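Local atomic coordinates of probable outer membrane protein (Pseudomonas aeruginosa, PDB entry 3DWO), a protein that probably carries hydrophobic compounds such as long-chain fatty acids across the bacterial outer membrane, as a FadL-type beta-barrel channel. Residues T7-G12 / I44-V49; A11-A16 / G432-L437; R133-D138 / G422-R427; A218-K221 / T227-F230; H294-N297 / S301-A304. All blocks are in the same frame, centred on the assembly; numbering follows the deposited sequence.

Contact 1 (T7-G12 / I44-V49); sequences TTNTAG and IAQLTV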
# COMPACT_ATOMS: atom_id res chain seq x y z
N THR A 7 -1.79 10.07 1.84
CA THR A 7 -1.62 10.59 3.19
C THR A 7 -2.22 12.00 3.29
O THR A 7 -1.49 13.00 3.37
CB THR A 7 -0.12 10.63 3.57
OG1 THR A 7 0.58 11.51 2.67
CG2 THR A 7 0.49 9.23 3.45
N THR A 8 -3.55 12.08 3.31
CA THR A 8 -4.25 13.37 3.37
C THR A 8 -5.32 13.38 4.44
O THR A 8 -5.46 12.44 5.22
CB THR A 8 -4.94 13.68 2.02
OG1 THR A 8 -4.10 13.23 0.94
CG2 THR A 8 -5.18 15.16 1.86
N ASN A 9 -6.08 14.47 4.49
CA ASN A 9 -7.18 14.61 5.43
C ASN A 9 -8.48 14.49 4.65
O ASN A 9 -8.46 14.30 3.42
CB ASN A 9 -7.11 15.96 6.14
CG ASN A 9 -6.88 17.10 5.18
OD1 ASN A 9 -7.42 17.12 4.07
ND2 ASN A 9 -6.09 18.08 5.61
N THR A 10 -9.61 14.62 5.34
CA THR A 10 -10.91 14.49 4.70
C THR A 10 -11.13 15.49 3.57
O THR A 10 -11.73 15.15 2.55
CB THR A 10 -12.04 14.64 5.72
OG1 THR A 10 -12.04 15.97 6.24
CG2 THR A 10 -11.83 13.67 6.85
N ALA A 11 -10.67 16.73 3.76
CA ALA A 11 -10.82 17.75 2.73
C ALA A 11 -10.11 17.24 1.48
O ALA A 11 -10.66 17.30 0.38
CB ALA A 11 -10.20 19.06 3.19
N GLY A 12 -8.90 16.72 1.65
CA GLY A 12 -8.15 16.19 0.52
C GLY A 12 -8.92 15.08 -0.18
O GLY A 12 -9.03 15.06 -1.41
N ILE A 44 -2.99 25.03 14.21
CA ILE A 44 -4.07 24.17 13.77
C ILE A 44 -3.81 22.72 14.16
O ILE A 44 -2.72 22.19 13.97
CB ILE A 44 -4.27 24.24 12.24
CG1 ILE A 44 -4.40 25.70 11.80
CG2 ILE A 44 -5.54 23.50 11.84
CD1 ILE A 44 -4.59 25.87 10.31
N ALA A 45 -4.83 22.09 14.74
CA ALA A 45 -4.78 20.70 15.16
C ALA A 45 -5.89 20.01 14.39
O ALA A 45 -7.01 20.52 14.32
CB ALA A 45 -5.02 20.59 16.66
N GLN A 46 -5.60 18.85 13.80
CA GLN A 46 -6.60 18.15 13.01
C GLN A 46 -6.52 16.63 13.10
O GLN A 46 -5.44 16.05 13.09
CB GLN A 46 -6.45 18.58 11.55
CG GLN A 46 -7.44 17.96 10.58
CD GLN A 46 -7.16 18.37 9.15
OE1 GLN A 46 -6.11 18.05 8.59
NE2 GLN A 46 -8.10 19.08 8.54
N LEU A 47 -7.69 16.00 13.20
CA LEU A 47 -7.76 14.55 13.27
C LEU A 47 -8.69 14.03 12.18
O LEU A 47 -9.81 14.53 12.02
CB LEU A 47 -8.28 14.09 14.63
CG LEU A 47 -8.59 12.58 14.67
CD1 LEU A 47 -7.33 11.78 14.39
CD2 LEU A 47 -9.17 12.21 16.03
N THR A 48 -8.22 13.04 11.44
CA THR A 48 -9.01 12.44 10.37
C THR A 48 -9.15 10.95 10.61
O THR A 48 -8.22 10.29 11.08
CB THR A 48 -8.33 12.65 8.99
OG1 THR A 48 -8.36 14.05 8.65
CG2 THR A 48 -9.05 11.85 7.91
N VAL A 49 -10.32 10.42 10.29
CA VAL A 49 -10.58 9.00 10.43
C VAL A 49 -11.30 8.52 9.18
O VAL A 49 -12.41 8.96 8.88
CB VAL A 49 -11.42 8.70 11.68
CG1 VAL A 49 -12.67 9.56 11.68
CG2 VAL A 49 -11.78 7.24 11.71
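Asn-9 lays its side chain across the end of Gln-46, the two amide planes nearly perpendicular, 79° apart. The pair joins the N-terminal segment, which in FadL-type channels forms a hatch plugging the barrel from within, to the first wall strand, 44-63. Asn-9 ND2 donates to Gln-46 OE1 over 3.0 Å; the bond is bent, and the donor stands somewhat tilted from the carbonyl plane of the glutamine. Gln-46 reaches inward because its chain is extended, CG standing opposite the backbone N (chi1 -179°), and its NE2 is bonded in turn to Thr-440 on the neighbouring strand. At its other end the Asn-9 amide works as a helix N-cap. OD1 accepts the N-H of Gly-12 at 2.9 Å, the N-H meeting the carbonyl oxygen almost head-on. With ND2 also bonded to Asp-26, three hydrogen bonds fix the rotation of this buried amide, so the start of helix 10-14 is tied to the barrel wall by the same group that caps it.

Next to this polar node, further along the strand, is Thr-48. Thr-10, the first residue of the helix, lies alongside it and holds OG1 (chi1 66°) in a hydrogen bond with Ser-438, a second tie between the hatch and the wall; the place of its methyl is doubtful in the model. Thr-48 turns its hydroxyl to the capping residue instead, OG1 resting 3.4 Å from Asn-9 CB.

Contact 2 (A11-A16 / G432-L437); sequences AGWGRA and GQVFSL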
# COMPACT_ATOMS: atom_id res chain seq x y z
N ALA A 11 -10.67 16.73 3.76
CA ALA A 11 -10.82 17.75 2.73
C ALA A 11 -10.11 17.24 1.48
O ALA A 11 -10.66 17.30 0.38
CB ALA A 11 -10.20 19.06 3.19
N GLY A 12 -8.90 16.72 1.65
CA GLY A 12 -8.15 16.19 0.52
C GLY A 12 -8.92 15.08 -0.18
O GLY A 12 -9.03 15.06 -1.41
N TRP A 13 -9.46 14.14 0.60
CA TRP A 13 -10.23 13.04 0.03
C TRP A 13 -11.42 13.57 -0.76
O TRP A 13 -11.78 13.01 -1.79
CB TRP A 13 -10.73 12.09 1.12
CG TRP A 13 -9.74 11.02 1.47
CD1 TRP A 13 -8.95 10.96 2.58
CD2 TRP A 13 -9.41 9.87 0.68
NE1 TRP A 13 -8.14 9.86 2.52
CE2 TRP A 13 -8.39 9.17 1.37
CE3 TRP A 13 -9.86 9.36 -0.55
CZ2 TRP A 13 -7.82 7.99 0.88
CZ3 TRP A 13 -9.29 8.19 -1.04
CH2 TRP A 13 -8.28 7.52 -0.33
N GLY A 14 -12.01 14.65 -0.27
CA GLY A 14 -13.17 15.24 -0.93
C GLY A 14 -12.90 15.75 -2.33
O GLY A 14 -13.80 15.82 -3.16
N ARG A 15 -11.65 16.12 -2.61
CA ARG A 15 -11.30 16.62 -3.93
C ARG A 15 -10.29 15.72 -4.64
O ARG A 15 -9.51 16.18 -5.48
CB ARG A 15 -10.76 18.05 -3.84
CG ARG A 15 -9.73 18.27 -2.75
CD ARG A 15 -9.26 19.72 -2.73
NE ARG A 15 -8.28 19.94 -1.67
CZ ARG A 15 -8.55 20.52 -0.51
NH1 ARG A 15 -9.77 20.95 -0.23
NH2 ARG A 15 -7.59 20.65 0.39
N ALA A 16 -10.32 14.43 -4.31
CA ALA A 16 -9.43 13.44 -4.91
C ALA A 16 -7.96 13.84 -4.78
O ALA A 16 -7.16 13.58 -5.68
CB ALA A 16 -9.79 13.22 -6.38
N GLY A 432 -13.23 -0.14 -4.78
CA GLY A 432 -12.88 0.50 -3.53
C GLY A 432 -13.71 1.73 -3.25
O GLY A 432 -14.16 2.43 -4.16
N GLN A 433 -13.94 1.99 -1.97
CA GLN A 433 -14.69 3.17 -1.58
C GLN A 433 -14.20 3.58 -0.21
O GLN A 433 -13.86 2.72 0.62
CB GLN A 433 -16.19 2.90 -1.60
CG GLN A 433 -16.75 2.07 -0.48
CD GLN A 433 -18.21 1.73 -0.72
OE1 GLN A 433 -18.96 2.55 -1.27
NE2 GLN A 433 -18.62 0.54 -0.30
N VAL A 434 -14.13 4.89 0.02
CA VAL A 434 -13.66 5.43 1.28
C VAL A 434 -14.63 6.46 1.86
O VAL A 434 -15.17 7.29 1.13
CB VAL A 434 -12.27 6.09 1.11
CG1 VAL A 434 -11.73 6.57 2.46
CG2 VAL A 434 -11.29 5.11 0.46
N PHE A 435 -14.85 6.38 3.16
CA PHE A 435 -15.71 7.32 3.87
C PHE A 435 -14.73 8.05 4.77
O PHE A 435 -13.95 7.41 5.49
CB PHE A 435 -16.75 6.57 4.70
CG PHE A 435 -17.60 5.64 3.89
CD1 PHE A 435 -17.10 4.41 3.47
CD2 PHE A 435 -18.89 6.00 3.50
CE1 PHE A 435 -17.85 3.55 2.68
CE2 PHE A 435 -19.66 5.15 2.71
CZ PHE A 435 -19.14 3.93 2.29
N SER A 436 -14.75 9.37 4.74
CA SER A 436 -13.82 10.17 5.53
C SER A 436 -14.51 11.22 6.39
O SER A 436 -15.52 11.80 5.98
CB SER A 436 -12.82 10.84 4.58
OG SER A 436 -11.72 11.39 5.27
N LEU A 437 -13.97 11.45 7.58
CA LEU A 437 -14.53 12.42 8.50
C LEU A 437 -13.40 13.03 9.34
O LEU A 437 -12.55 12.30 9.84
CB LEU A 437 -15.54 11.73 9.42
CG LEU A 437 -16.70 12.56 9.96
CD1 LEU A 437 -17.66 12.91 8.82
CD2 LEU A 437 -17.44 11.75 11.02
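Val-434 comes first along strand 432-437, its side chain set flat against the indole of Trp-13. CG1 sits over the centre of the six-membered ring, 4.2 Å from the centroid and only 4° off the ring normal, a well-centred CH-pi contact. The other methyl reaches the ring's far end, with Val-434 CG2 3.9 Å from Trp-13 CH2. CG1 opposite the backbone N (chi1 -176°) gives the valine this two-pronged hold on one face. Phe-435 then turns to the outer surface of the barrel, so the strand shows the inside/outside alternation of a membrane beta-barrel wall; its inner face here receives the short helix 10-14 of the N-terminal hatch. Ser-436 points inward again, and its OG lies 3.9 Å from Trp-13 CD1, at the pyrrole end of the indole and oblique to it. That hydroxyl is engaged by Asn-50 of strand 44-63, so its approach to the tryptophan is one of packing. Past the contact, Leu-437 faces outward. On the hatch side, the helix carrying Trp-13 ends in what fits a Schellman motif, with Ala-16 at positive phi as its C-prime residue, and a bound detergent molecule, C8E, also touches the indole.

Contact 3 (R133-D138 / G422-R427); sequences RDFAVD and GRLDGR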
# COMPACT_ATOMS: atom_id res chain seq x y z
N ARG A 133 -3.93 -21.17 -4.10
CA ARG A 133 -3.22 -21.23 -2.82
C ARG A 133 -1.70 -21.37 -2.92
O ARG A 133 -0.98 -21.00 -1.99
CB ARG A 133 -3.79 -22.35 -1.93
CG ARG A 133 -3.65 -23.77 -2.49
CD ARG A 133 -4.32 -24.78 -1.56
NE ARG A 133 -4.26 -26.15 -2.07
CZ ARG A 133 -4.95 -26.60 -3.11
NH1 ARG A 133 -5.77 -25.78 -3.77
NH2 ARG A 133 -4.81 -27.86 -3.51
N ASP A 134 -1.19 -21.91 -4.03
CA ASP A 134 0.26 -22.05 -4.20
C ASP A 134 0.91 -20.69 -4.46
O ASP A 134 2.13 -20.58 -4.45
CB ASP A 134 0.62 -22.98 -5.37
CG ASP A 134 0.31 -24.46 -5.09
OD1 ASP A 134 -0.00 -24.82 -3.93
OD2 ASP A 134 0.40 -25.26 -6.05
N PHE A 135 0.10 -19.68 -4.71
CA PHE A 135 0.61 -18.34 -4.99
C PHE A 135 0.34 -17.36 -3.86
O PHE A 135 1.13 -16.44 -3.64
CB PHE A 135 -0.02 -17.77 -6.27
CG PHE A 135 0.35 -18.55 -7.51
CD1 PHE A 135 -0.33 -19.72 -7.84
CD2 PHE A 135 1.38 -18.11 -8.34
CE1 PHE A 135 0.02 -20.45 -8.97
CE2 PHE A 135 1.74 -18.83 -9.47
CZ PHE A 135 1.06 -20.01 -9.79
N ALA A 136 -0.77 -17.55 -3.16
CA ALA A 136 -1.11 -16.66 -2.06
C ALA A 136 -2.33 -17.09 -1.29
O ALA A 136 -3.28 -17.67 -1.83
CB ALA A 136 -1.32 -15.25 -2.59
N VAL A 137 -2.30 -16.81 0.01
CA VAL A 137 -3.42 -17.07 0.89
C VAL A 137 -3.68 -15.71 1.53
O VAL A 137 -4.59 -14.99 1.12
CB VAL A 137 -3.09 -18.14 1.95
CG1 VAL A 137 -4.29 -18.32 2.89
CG2 VAL A 137 -2.77 -19.47 1.28
N ASP A 138 -2.85 -15.34 2.51
CA ASP A 138 -3.01 -14.05 3.17
C ASP A 138 -1.85 -13.08 2.93
O ASP A 138 -0.69 -13.48 2.86
CB ASP A 138 -3.18 -14.24 4.68
CG ASP A 138 -4.47 -14.95 5.02
OD1 ASP A 138 -5.37 -15.00 4.16
OD2 ASP A 138 -4.58 -15.45 6.16
N GLY A 422 3.59 -24.01 -10.70
CA GLY A 422 2.22 -23.85 -11.18
C GLY A 422 2.00 -22.52 -11.88
O GLY A 422 2.92 -21.72 -12.02
N ARG A 423 0.78 -22.27 -12.34
CA ARG A 423 0.49 -21.01 -13.00
C ARG A 423 -0.99 -20.65 -12.95
O ARG A 423 -1.85 -21.52 -12.86
CB ARG A 423 0.94 -21.05 -14.47
CG ARG A 423 0.04 -21.83 -15.39
CD ARG A 423 0.57 -21.76 -16.83
NE ARG A 423 -0.14 -22.67 -17.73
CZ ARG A 423 -1.32 -22.41 -18.27
NH1 ARG A 423 -1.94 -21.27 -18.03
NH2 ARG A 423 -1.90 -23.32 -19.05
N LEU A 424 -1.27 -19.35 -13.02
CA LEU A 424 -2.64 -18.87 -13.00
C LEU A 424 -3.03 -18.35 -14.38
O LEU A 424 -2.18 -17.95 -15.17
CB LEU A 424 -2.78 -17.73 -11.98
CG LEU A 424 -2.35 -17.99 -10.53
CD1 LEU A 424 -2.45 -16.71 -9.73
CD2 LEU A 424 -3.24 -19.07 -9.93
N ASP A 425 -4.32 -18.38 -14.67
CA ASP A 425 -4.83 -17.86 -15.93
C ASP A 425 -6.23 -17.34 -15.64
O ASP A 425 -7.20 -18.09 -15.72
CB ASP A 425 -4.90 -18.95 -17.00
CG ASP A 425 -5.38 -18.41 -18.34
OD1 ASP A 425 -5.69 -19.22 -19.24
OD2 ASP A 425 -5.44 -17.17 -18.49
N GLY A 426 -6.31 -16.07 -15.28
CA GLY A 426 -7.60 -15.48 -14.97
C GLY A 426 -7.50 -13.98 -14.80
O GLY A 426 -6.58 -13.35 -15.31
N ARG A 427 -8.46 -13.40 -14.09
CA ARG A 427 -8.46 -11.96 -13.87
C ARG A 427 -9.04 -11.57 -12.52
O ARG A 427 -9.90 -12.24 -11.97
CB ARG A 427 -9.23 -11.27 -14.99
CG ARG A 427 -10.51 -11.96 -15.36
CD ARG A 427 -11.00 -11.51 -16.73
NE ARG A 427 -9.93 -11.47 -17.72
CZ ARG A 427 -9.24 -10.37 -18.04
NH1 ARG A 427 -9.52 -9.21 -17.46
NH2 ARG A 427 -8.27 -10.43 -18.95
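The loop between strands 110-125 and 138-153 folds against the beginning of strand 423-441, the last strand of the barrel, and Phe-135 is the side chain it inserts there. The contact lies at the end of the barrel remote from the C-terminus, consistent with the extracellular side in this family. Leu-424 covers one face of the phenyl ring: its CG is 3.8 Å from the centroid and 14° off the normal, a CH-pi contact displaced toward the rim. Leu-424 CD2 comes within 3.6 Å of Phe-135 CD1, and the two side chains run past each other in opposite directions. The far end of the ring meets backbone. Gly-422 O lies near the ring plane, 3.4 Å from Phe-135 CZ, and CZ is equally close, 3.4 Å, to Arg-423 CA. Having no side chain, Gly-422 presents only main chain to the ring edge.

Thr-413 and Asn-415 also pack on the phenyl, and Asn-415 ND2 bonds to the carbonyl of Asp-134, tethering the loop beside the ring. On the strand side, Tyr-58 and Ala-62 back Leu-424.

No hydrogen bond crosses between the two segments. The join rests on dispersion, on the leucine's C-H groups over the ring face and on the carbonyl oxygen of Gly-422 near the ring's positive edge, an arrangement in which a weak electrostatic attraction would be expected to add to the apolar burial.

Contact 4 (A218-K221 / T227-F230); sequences AVWK and TLGF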
# COMPACT_ATOMS: atom_id res chain seq x y z
N ALA A 218 9.08 22.75 -1.49
CA ALA A 218 9.23 24.15 -1.81
C ALA A 218 7.89 24.66 -2.32
O ALA A 218 7.16 23.93 -2.99
CB ALA A 218 10.31 24.33 -2.88
N VAL A 219 7.57 25.90 -1.99
CA VAL A 219 6.33 26.52 -2.43
C VAL A 219 6.64 27.87 -3.04
O VAL A 219 7.49 28.61 -2.55
CB VAL A 219 5.34 26.71 -1.26
CG1 VAL A 219 4.19 27.60 -1.69
CG2 VAL A 219 4.82 25.37 -0.80
N TRP A 220 5.95 28.18 -4.14
CA TRP A 220 6.13 29.43 -4.85
C TRP A 220 4.78 30.05 -5.18
O TRP A 220 3.97 29.44 -5.90
CB TRP A 220 6.93 29.18 -6.13
CG TRP A 220 7.16 30.39 -6.98
CD1 TRP A 220 7.53 31.63 -6.55
CD2 TRP A 220 7.12 30.45 -8.41
NE1 TRP A 220 7.72 32.46 -7.63
CE2 TRP A 220 7.47 31.76 -8.78
CE3 TRP A 220 6.81 29.52 -9.42
CZ2 TRP A 220 7.53 32.17 -10.12
CZ3 TRP A 220 6.87 29.93 -10.75
CH2 TRP A 220 7.23 31.24 -11.09
N LYS A 221 4.52 31.23 -4.64
CA LYS A 221 3.26 31.94 -4.89
C LYS A 221 3.55 33.12 -5.81
O LYS A 221 3.83 34.23 -5.35
CB LYS A 221 2.65 32.44 -3.58
CG LYS A 221 2.45 31.35 -2.54
CD LYS A 221 1.63 31.84 -1.35
CE LYS A 221 0.14 31.87 -1.67
NZ LYS A 221 -0.21 32.76 -2.82
N THR A 227 -0.63 29.21 -6.38
CA THR A 227 0.29 28.64 -5.42
C THR A 227 0.82 27.36 -6.05
O THR A 227 0.05 26.43 -6.32
CB THR A 227 -0.41 28.30 -4.10
OG1 THR A 227 -1.01 29.49 -3.56
CG2 THR A 227 0.59 27.76 -3.09
N LEU A 228 2.12 27.33 -6.31
CA LEU A 228 2.74 26.16 -6.90
C LEU A 228 3.57 25.47 -5.84
O LEU A 228 4.13 26.12 -4.96
CB LEU A 228 3.64 26.57 -8.07
CG LEU A 228 2.96 27.13 -9.32
CD1 LEU A 228 4.02 27.54 -10.33
CD2 LEU A 228 2.04 26.09 -9.92
N GLY A 229 3.65 24.15 -5.92
CA GLY A 229 4.42 23.42 -4.93
C GLY A 229 5.10 22.18 -5.47
O GLY A 229 4.57 21.47 -6.33
N PHE A 230 6.30 21.94 -4.96
CA PHE A 230 7.06 20.77 -5.34
C PHE A 230 7.45 20.07 -4.05
O PHE A 230 8.02 20.69 -3.14
CB PHE A 230 8.33 21.14 -6.10
CG PHE A 230 9.13 19.95 -6.53
CD1 PHE A 230 8.69 19.16 -7.59
CD2 PHE A 230 10.27 19.58 -5.84
CE1 PHE A 230 9.39 18.01 -7.95
CE2 PHE A 230 10.98 18.44 -6.19
CZ PHE A 230 10.54 17.65 -7.25
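The indole of Trp-220 and Leu-228 lie side by side, both pointing out from the same surface of the barrel, and Leu-228 CD1 meets the benzo part of the ring obliquely, 3.5 Å from Trp-220 CE3. On the same outer surface the Phe-230 ring leads off from Ala-218, toward strand 287-295, with a detergent molecule close by. These residues belong to a beta hairpin of the barrel wall, strands 201-220 and 226-248, and the outward-facing aromatic and leucine side chains suit a lipid-facing surface.

Four backbone bonds, three of them nearly straight, lock the register. Ala-218 and Phe-230 form one hydrogen-bonded antiparallel pair, with Ala-218 N to Phe-230 O at 2.8 Å; Trp-220 and Leu-228 form the next, with Leu-228 N to Trp-220 O at 2.8 Å. Between them Val-219 faces Gly-229 in a non-hydrogen-bonded pair, the alpha carbons closing to 4.4 Å. Val-219 points into the barrel, where Leu-22, Ala-35, Ala-36 and Phe-39 of the N-terminal region pack on it, and its CG1 touches Thr-227 CG2 at 3.9 Å. Toward the turn, Lys-221 bends at chi3 (79°) and chi4 (-60°), its chain running alongside the threonine and bringing CE to 3.2 Å from Thr-227 OG1.

Contact 5 (H294-N297 / S301-A304); sequences HQFN and SLGA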
# COMPACT_ATOMS: atom_id res chain seq x y z
N HIS A 294 -5.23 27.40 -7.87
CA HIS A 294 -5.61 28.70 -8.40
C HIS A 294 -6.95 29.13 -7.83
O HIS A 294 -7.93 28.40 -7.89
CB HIS A 294 -5.70 28.66 -9.93
CG HIS A 294 -6.19 29.94 -10.53
ND1 HIS A 294 -7.46 30.42 -10.31
CD2 HIS A 294 -5.57 30.85 -11.31
CE1 HIS A 294 -7.61 31.58 -10.93
NE2 HIS A 294 -6.47 31.86 -11.55
N GLN A 295 -6.97 30.33 -7.26
CA GLN A 295 -8.19 30.87 -6.69
C GLN A 295 -8.85 31.76 -7.74
O GLN A 295 -8.32 32.83 -8.08
CB GLN A 295 -7.85 31.67 -5.43
CG GLN A 295 -7.05 30.85 -4.43
CD GLN A 295 -6.45 31.69 -3.32
OE1 GLN A 295 -5.67 32.61 -3.57
NE2 GLN A 295 -6.81 31.36 -2.08
N PHE A 296 -9.98 31.31 -8.27
CA PHE A 296 -10.71 32.06 -9.30
C PHE A 296 -11.44 33.26 -8.72
O PHE A 296 -11.48 34.33 -9.32
CB PHE A 296 -11.70 31.14 -10.00
CG PHE A 296 -11.05 30.17 -10.94
CD1 PHE A 296 -10.79 30.54 -12.25
CD2 PHE A 296 -10.66 28.91 -10.50
CE1 PHE A 296 -10.14 29.67 -13.12
CE2 PHE A 296 -10.02 28.03 -11.36
CZ PHE A 296 -9.75 28.41 -12.68
N ASN A 297 -12.03 33.08 -7.54
CA ASN A 297 -12.74 34.15 -6.86
C ASN A 297 -12.80 33.84 -5.37
O ASN A 297 -12.17 32.89 -4.90
CB ASN A 297 -14.15 34.30 -7.43
CG ASN A 297 -14.94 33.02 -7.38
OD1 ASN A 297 -15.09 32.41 -6.32
ND2 ASN A 297 -15.45 32.60 -8.53
N SER A 301 -11.98 27.72 -5.74
CA SER A 301 -10.56 27.42 -5.84
C SER A 301 -10.41 26.04 -6.45
O SER A 301 -11.05 25.09 -6.00
CB SER A 301 -9.90 27.44 -4.46
OG SER A 301 -10.01 28.72 -3.87
N LEU A 302 -9.56 25.92 -7.47
CA LEU A 302 -9.33 24.65 -8.12
C LEU A 302 -7.87 24.24 -7.95
O LEU A 302 -6.98 25.08 -7.84
CB LEU A 302 -9.66 24.73 -9.61
CG LEU A 302 -11.11 25.03 -9.98
CD1 LEU A 302 -11.26 24.97 -11.49
CD2 LEU A 302 -12.04 24.02 -9.32
N GLY A 303 -7.64 22.93 -7.91
CA GLY A 303 -6.29 22.42 -7.75
C GLY A 303 -6.01 21.29 -8.72
O GLY A 303 -6.91 20.55 -9.11
N ALA A 304 -4.75 21.18 -9.12
CA ALA A 304 -4.30 20.13 -10.03
C ALA A 304 -3.07 19.54 -9.38
O ALA A 304 -2.31 20.25 -8.72
CB ALA A 304 -3.94 20.71 -11.39
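Phe-296 presses the side of its ring against Leu-302, with CE2 3.3 Å from Leu-302 CD1, a tight apolar contact. Leu-302 CB lies in the plane of the phenyl at its edge, while the methyl comes in obliquely. Over the centre of one face of that phenyl sits His-294 ND1, 3.4 Å above the plane, so the imidazole covers a face while the leucine meets the rim. On the other surface of the hairpin, Gln-295 meets Ser-301 through its aliphatic part, CG 3.7 Å from Ser-301 OG.

The backbone positions these groups. His-294 and Leu-302 are a hydrogen-bonded antiparallel pair: His-294 N to Leu-302 O is 2.9 Å, and Leu-302 N to His-294 O 3.0 Å. Gln-295 and Ser-301 form the non-hydrogen-bonded pair beside it. Farther out, Asn-297 OD1 accepts the N-H groups of Arg-299 and Leu-300, which ties the tight turn of this barrel hairpin.

Phe-23 and Pro-24 of the N-terminal region touch Ser-301 and Gln-295, whereas Leu-302 meets a detergent molecule. The hairpin is flanked on one side by strand 226-248 and on the other by strand 336-346, where Ser-301 is backbone hydrogen-bonded to Asp-344.

In the fold
Contacts 1 and 2 are buried, share Ala-11 and Gly-12, and seat helix 10-14 against neighbouring wall strands 44-63 and 423-441, the first by an amide network and the second by an indole face. Contact 3 also uses strand 423-441, but its centre is 32 Å from that of contact 2, toward the opposite end of the barrel, and is likewise buried and ring-based. Contacts 4 and 5 are hairpins at the end shared with contact 1, their centres 14 Å apart; contact 4 is partly buried and contact 5 lies on the surface, and both are held mainly by backbone bonds. Interior joins thus rely on side chains, wall joins on main chain.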